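Local coordinates for protein beta-N-acetylhexosaminidase (Mycobacterium smegmatis, PDB 4YYF) that probably hydrolyses terminal non-reducing N-acetyl-D-hexosamine residues from N-acetyl-beta-D-hexosaminides, as a member of glycosyl hydrolase family 3, at residues Phe283-Met295 against Ala311-Thr323. The protein carries 1 engineered substitution. Residues are numbered along the deposited sequence; the frame is centred on the assembly and turned at random.
Sequences FGGLVYTDDLSSM and ALQAGADNALWIT
The ring of Tyr-288 lies alongside the carboxamide of Asn-318, both side chains pointing the same way with their planes 43° apart; Tyr-288 CE1 comes 3.4 Å from Asn-318 OD1, which meets the ring obliquely. The amide is held in this pose by Thr-50 at OD1 and Asn-355 at ND2. At the indole of Trp-321, Ser-293 OG sits at the edge, near the ring plane and 3.4 Å from Trp-321 CB, and weakly accepts the backbone N-H of Ile-322. The backbones join in parallel, with a single bridge at Tyr-288 and Asn-318: Val-287 O receives Asp-317 N and, weakly, Asn-318 N, and Thr-289 N donates to Asn-318 O (3.0 Å). Asp-317 OD2 takes the N-H of Val-287 (2.8 Å) through its anti lone pair, while salt bridges to Arg-274 and Arg-354 and a bond from Ser-351 hold the buried carboxylate and probably favour its ionised form. Thr-289 OG1 stands between its backbone N and carbonyl carbon (chi1 68°), facing Leu-320 N, whose bond is almost straight (3.2 Å, 173°), while CG2 rests against the methyls of both Ala-311 and Ala-316. The hydroxyl in turn donates a hydrogen bond to Asp-290 O. Further on, Leu-292 N meets Leu-320 O at 2.9 Å, and Ile-322 CG2 packs against the carboxylate of Asp-291, 3.6 Å from Asp-291 CG. Ser-293 N makes an Asx turn with Asp-291 OD1 and Ser-294 N extends it to an Asx motif, both from one face of the carboxylate plane. The intervening chain is mostly helix, chiefly 304-314, a beta-alpha-beta crossover; the bridge sits between 287-289, which pairs with 246-249, and 319-321, which pairs with 49-52, completing the ring of the TIM-barrel domain characteristic of family 3 glycosidases.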
loop_
_atom_site.group_PDB
_atom_site.type_symbol
_atom_site.label_atom_id
_atom_site.label_comp_id
_atom_site.label_asym_id
_atom_site.label_seq_id
_atom_site.Cartn_x
_atom_site.Cartn_y
_atom_site.Cartn_z
ATOM N N PHE A 283 7.256 0.451 14.296
ATOM C CA PHE A 283 7.035 -0.478 13.190
ATOM C C PHE A 283 8.242 -0.525 12.268
ATOM O O PHE A 283 8.687 0.511 11.768
ATOM C CB PHE A 283 5.783 -0.055 12.407
ATOM C CG PHE A 283 5.457 -0.951 11.240
ATOM C CD1 PHE A 283 5.132 -2.289 11.442
ATOM C CD2 PHE A 283 5.448 -0.449 9.946
ATOM C CE1 PHE A 283 4.813 -3.117 10.369
ATOM C CE2 PHE A 283 5.135 -1.267 8.863
ATOM C CZ PHE A 283 4.812 -2.601 9.076
ATOM N N GLY A 284 8.760 -1.729 12.031
ATOM C CA GLY A 284 9.950 -1.900 11.217
ATOM C C GLY A 284 9.678 -2.531 9.860
ATOM O O GLY A 284 10.603 -2.768 9.094
ATOM N N GLY A 285 8.412 -2.792 9.554
ATOM C CA GLY A 285 8.064 -3.409 8.291
ATOM C C GLY A 285 7.868 -2.440 7.139
ATOM O O GLY A 285 8.231 -1.257 7.207
ATOM N N LEU A 286 7.282 -2.963 6.068
ATOM C CA LEU A 286 7.171 -2.259 4.807
ATOM C C LEU A 286 6.072 -1.204 4.841
ATOM O O LEU A 286 4.956 -1.456 5.304
ATOM C CB LEU A 286 6.868 -3.267 3.698
ATOM C CG LEU A 286 7.067 -2.806 2.258
ATOM C CD1 LEU A 286 8.542 -2.498 2.041
ATOM C CD2 LEU A 286 6.576 -3.880 1.281
ATOM N N VAL A 287 6.391 -0.012 4.347
ATOM C CA VAL A 287 5.425 1.084 4.329
ATOM C C VAL A 287 5.225 1.595 2.901
ATOM O O VAL A 287 6.179 2.060 2.270
ATOM C CB VAL A 287 5.869 2.242 5.253
ATOM C CG1 VAL A 287 4.836 3.350 5.228
ATOM C CG2 VAL A 287 6.047 1.749 6.694
ATOM N N TYR A 288 3.988 1.495 2.399
ATOM C CA TYR A 288 3.632 1.998 1.073
ATOM C C TYR A 288 3.050 3.401 1.168
ATOM O O TYR A 288 2.551 3.795 2.225
ATOM C CB TYR A 288 2.532 1.124 0.447
ATOM C CG TYR A 288 2.955 -0.226 -0.083
ATOM C CD1 TYR A 288 3.323 -0.378 -1.411
ATOM C CD2 TYR A 288 2.926 -1.358 0.727
ATOM C CE1 TYR A 288 3.687 -1.627 -1.923
ATOM C CE2 TYR A 288 3.292 -2.625 0.222
ATOM C CZ TYR A 288 3.674 -2.735 -1.103
ATOM O OH TYR A 288 4.039 -3.957 -1.636
ATOM N N THR A 289 3.077 4.142 0.054
ATOM C CA THR A 289 2.230 5.321 -0.071
ATOM C C THR A 289 0.957 4.933 -0.799
ATOM O O THR A 289 0.916 3.938 -1.522
ATOM C CB THR A 289 2.872 6.431 -0.921
ATOM O OG1 THR A 289 2.946 5.974 -2.281
ATOM C CG2 THR A 289 4.254 6.791 -0.407
ATOM N N ASP A 290 -0.072 5.757 -0.647
ATOM C CA ASP A 290 -1.261 5.675 -1.493
ATOM C C ASP A 290 -0.839 6.218 -2.867
ATOM O O ASP A 290 0.282 6.714 -3.028
ATOM C CB ASP A 290 -2.384 6.519 -0.867
ATOM C CG ASP A 290 -3.784 6.147 -1.365
ATOM O OD1 ASP A 290 -3.928 5.428 -2.372
ATOM O OD2 ASP A 290 -4.755 6.608 -0.734
ATOM N N ASP A 291 -1.729 6.109 -3.848
ATOM C CA ASP A 291 -1.456 6.475 -5.247
ATOM C C ASP A 291 -0.976 7.922 -5.394
ATOM O O ASP A 291 -1.683 8.856 -5.037
ATOM C CB ASP A 291 -2.733 6.184 -6.057
ATOM C CG ASP A 291 -2.769 6.824 -7.435
ATOM O OD1 ASP A 291 -1.724 7.158 -8.031
ATOM O OD2 ASP A 291 -3.901 6.973 -7.943
ATOM N N LEU A 292 0.242 8.082 -5.914
ATOM C CA LEU A 292 0.895 9.391 -6.032
ATOM C C LEU A 292 0.627 10.146 -7.336
ATOM O O LEU A 292 0.997 11.312 -7.455
ATOM C CB LEU A 292 2.410 9.259 -5.843
ATOM C CG LEU A 292 2.924 8.767 -4.495
ATOM C CD1 LEU A 292 4.400 8.448 -4.591
ATOM C CD2 LEU A 292 2.678 9.809 -3.410
ATOM N N SER A 293 -0.016 9.509 -8.314
ATOM C CA SER A 293 -0.173 10.155 -9.624
ATOM C C SER A 293 -1.598 10.630 -9.946
ATOM O O SER A 293 -1.789 11.725 -10.478
ATOM C CB SER A 293 0.334 9.243 -10.737
ATOM O OG SER A 293 -0.479 8.085 -10.844
ATOM N N SER A 294 -2.601 9.815 -9.650
ATOM C CA SER A 294 -3.961 10.163 -10.072
ATOM C C SER A 294 -4.734 10.916 -9.012
ATOM O O SER A 294 -5.801 11.468 -9.296
ATOM C CB SER A 294 -4.757 8.924 -10.475
ATOM O OG SER A 294 -5.231 8.234 -9.330
HETATM N N MSE A 295 -4.204 10.951 -7.794
HETATM C CA MSE A 295 -4.932 11.542 -6.664
HETATM C C MSE A 295 -4.633 13.023 -6.471
HETATM O O MSE A 295 -3.477 13.408 -6.287
HETATM C CB MSE A 295 -4.650 10.753 -5.373
HETATM C CG MSE A 295 -5.128 9.317 -5.479
HETATM SE SE MSE A 295 -4.959 8.278 -3.846
HETATM C CE MSE A 295 -6.369 9.135 -2.820
ATOM N N ALA A 311 8.239 11.309 -1.123
ATOM C CA ALA A 311 7.802 10.170 -0.323
ATOM C C ALA A 311 8.993 9.387 0.226
ATOM O O ALA A 311 9.041 9.087 1.413
ATOM C CB ALA A 311 6.874 9.252 -1.122
ATOM N N LEU A 312 9.950 9.060 -0.637
ATOM C CA LEU A 312 11.122 8.290 -0.218
ATOM C C LEU A 312 12.001 9.093 0.725
ATOM O O LEU A 312 12.632 8.515 1.621
ATOM C CB LEU A 312 11.935 7.805 -1.433
ATOM C CG LEU A 312 11.148 6.935 -2.408
ATOM C CD1 LEU A 312 12.022 6.534 -3.613
ATOM C CD2 LEU A 312 10.571 5.703 -1.699
ATOM N N GLN A 313 12.046 10.414 0.535
ATOM C CA GLN A 313 12.755 11.295 1.473
ATOM C C GLN A 313 12.082 11.264 2.837
ATOM O O GLN A 313 12.750 11.275 3.875
ATOM C CB GLN A 313 12.735 12.755 1.002
ATOM C CG GLN A 313 13.662 13.119 -0.126
ATOM C CD GLN A 313 13.463 14.566 -0.560
ATOM O OE1 GLN A 313 12.333 15.065 -0.596
ATOM N NE2 GLN A 313 14.558 15.251 -0.869
ATOM N N ALA A 314 10.755 11.255 2.833
ATOM C CA ALA A 314 9.999 11.348 4.077
ATOM C C ALA A 314 10.083 10.044 4.873
ATOM O O ALA A 314 10.040 10.051 6.096
ATOM C CB ALA A 314 8.555 11.724 3.800
ATOM N N GLY A 315 10.193 8.920 4.183
ATOM C CA GLY A 315 10.369 7.665 4.886
ATOM C C GLY A 315 9.580 6.487 4.365
ATOM O O GLY A 315 9.632 5.406 4.957
ATOM N N ALA A 316 8.864 6.664 3.253
ATOM C CA ALA A 316 8.183 5.528 2.645
ATOM C C ALA A 316 9.207 4.523 2.118
ATOM O O ALA A 316 10.289 4.910 1.672
ATOM C CB ALA A 316 7.253 5.985 1.523
ATOM N N ASP A 317 8.869 3.237 2.173
ATOM C CA ASP A 317 9.726 2.204 1.585
ATOM C C ASP A 317 9.296 1.905 0.167
ATOM O O ASP A 317 10.043 1.306 -0.610
ATOM C CB ASP A 317 9.598 0.891 2.340
ATOM C CG ASP A 317 9.976 1.011 3.780
ATOM O OD1 ASP A 317 11.113 1.445 4.056
ATOM O OD2 ASP A 317 9.128 0.670 4.631
ATOM N N ASN A 318 8.067 2.268 -0.163
ATOM C CA ASN A 318 7.531 1.890 -1.460
ATOM C C ASN A 318 6.592 2.950 -2.013
ATOM O O ASN A 318 5.550 3.241 -1.429
ATOM C CB ASN A 318 6.815 0.541 -1.365
ATOM C CG ASN A 318 6.680 -0.137 -2.715
ATOM O OD1 ASN A 318 5.951 0.331 -3.590
ATOM N ND2 ASN A 318 7.389 -1.244 -2.890
ATOM N N ALA A 319 6.978 3.527 -3.142
ATOM C CA ALA A 319 6.206 4.594 -3.774
ATOM C C ALA A 319 5.330 3.993 -4.847
ATOM O O ALA A 319 5.828 3.357 -5.790
ATOM C CB ALA A 319 7.141 5.635 -4.377
ATOM N N LEU A 320 4.024 4.210 -4.710
ATOM C CA LEU A 320 3.029 3.580 -5.565
ATOM C C LEU A 320 2.331 4.634 -6.422
ATOM O O LEU A 320 1.940 5.684 -5.916
ATOM C CB LEU A 320 2.001 2.871 -4.666
ATOM C CG LEU A 320 0.744 2.128 -5.164
ATOM C CD1 LEU A 320 -0.432 3.037 -5.378
ATOM C CD2 LEU A 320 0.994 1.338 -6.419
ATOM N N TRP A 321 2.187 4.358 -7.716
ATOM C CA TRP A 321 1.304 5.150 -8.582
ATOM C C TRP A 321 0.771 4.259 -9.700
ATOM O O TRP A 321 1.173 3.103 -9.805
ATOM C CB TRP A 321 1.970 6.445 -9.078
ATOM C CG TRP A 321 2.956 6.319 -10.224
ATOM C CD1 TRP A 321 2.718 6.596 -11.549
ATOM C CD2 TRP A 321 4.344 5.946 -10.135
ATOM N NE1 TRP A 321 3.871 6.401 -12.285
ATOM C CE2 TRP A 321 4.878 6.005 -11.443
ATOM C CE3 TRP A 321 5.179 5.561 -9.078
ATOM C CZ2 TRP A 321 6.213 5.679 -11.719
ATOM C CZ3 TRP A 321 6.506 5.243 -9.353
ATOM C CH2 TRP A 321 7.008 5.304 -10.664
ATOM N N ILE A 322 -0.162 4.753 -10.508
ATOM C CA ILE A 322 -0.988 3.806 -11.255
ATOM C C ILE A 322 -0.705 3.661 -12.748
ATOM O O ILE A 322 -1.485 3.042 -13.466
ATOM C CB ILE A 322 -2.506 3.986 -10.967
ATOM C CG1 ILE A 322 -3.025 5.326 -11.492
ATOM C CG2 ILE A 322 -2.778 3.843 -9.460
ATOM C CD1 ILE A 322 -4.538 5.473 -11.372
ATOM N N THR A 323 0.426 4.192 -13.203
ATOM C CA THR A 323 0.831 4.063 -14.603
ATOM C C THR A 323 2.327 3.755 -14.713
ATOM O O THR A 323 3.094 4.061 -13.800
ATOM C CB THR A 323 0.529 5.351 -15.385
ATOM O OG1 THR A 323 1.020 6.462 -14.626
ATOM C CG2 THR A 323 -0.977 5.526 -15.605
HETATM O O HOH W 1 -0.928 8.332 -13.747
#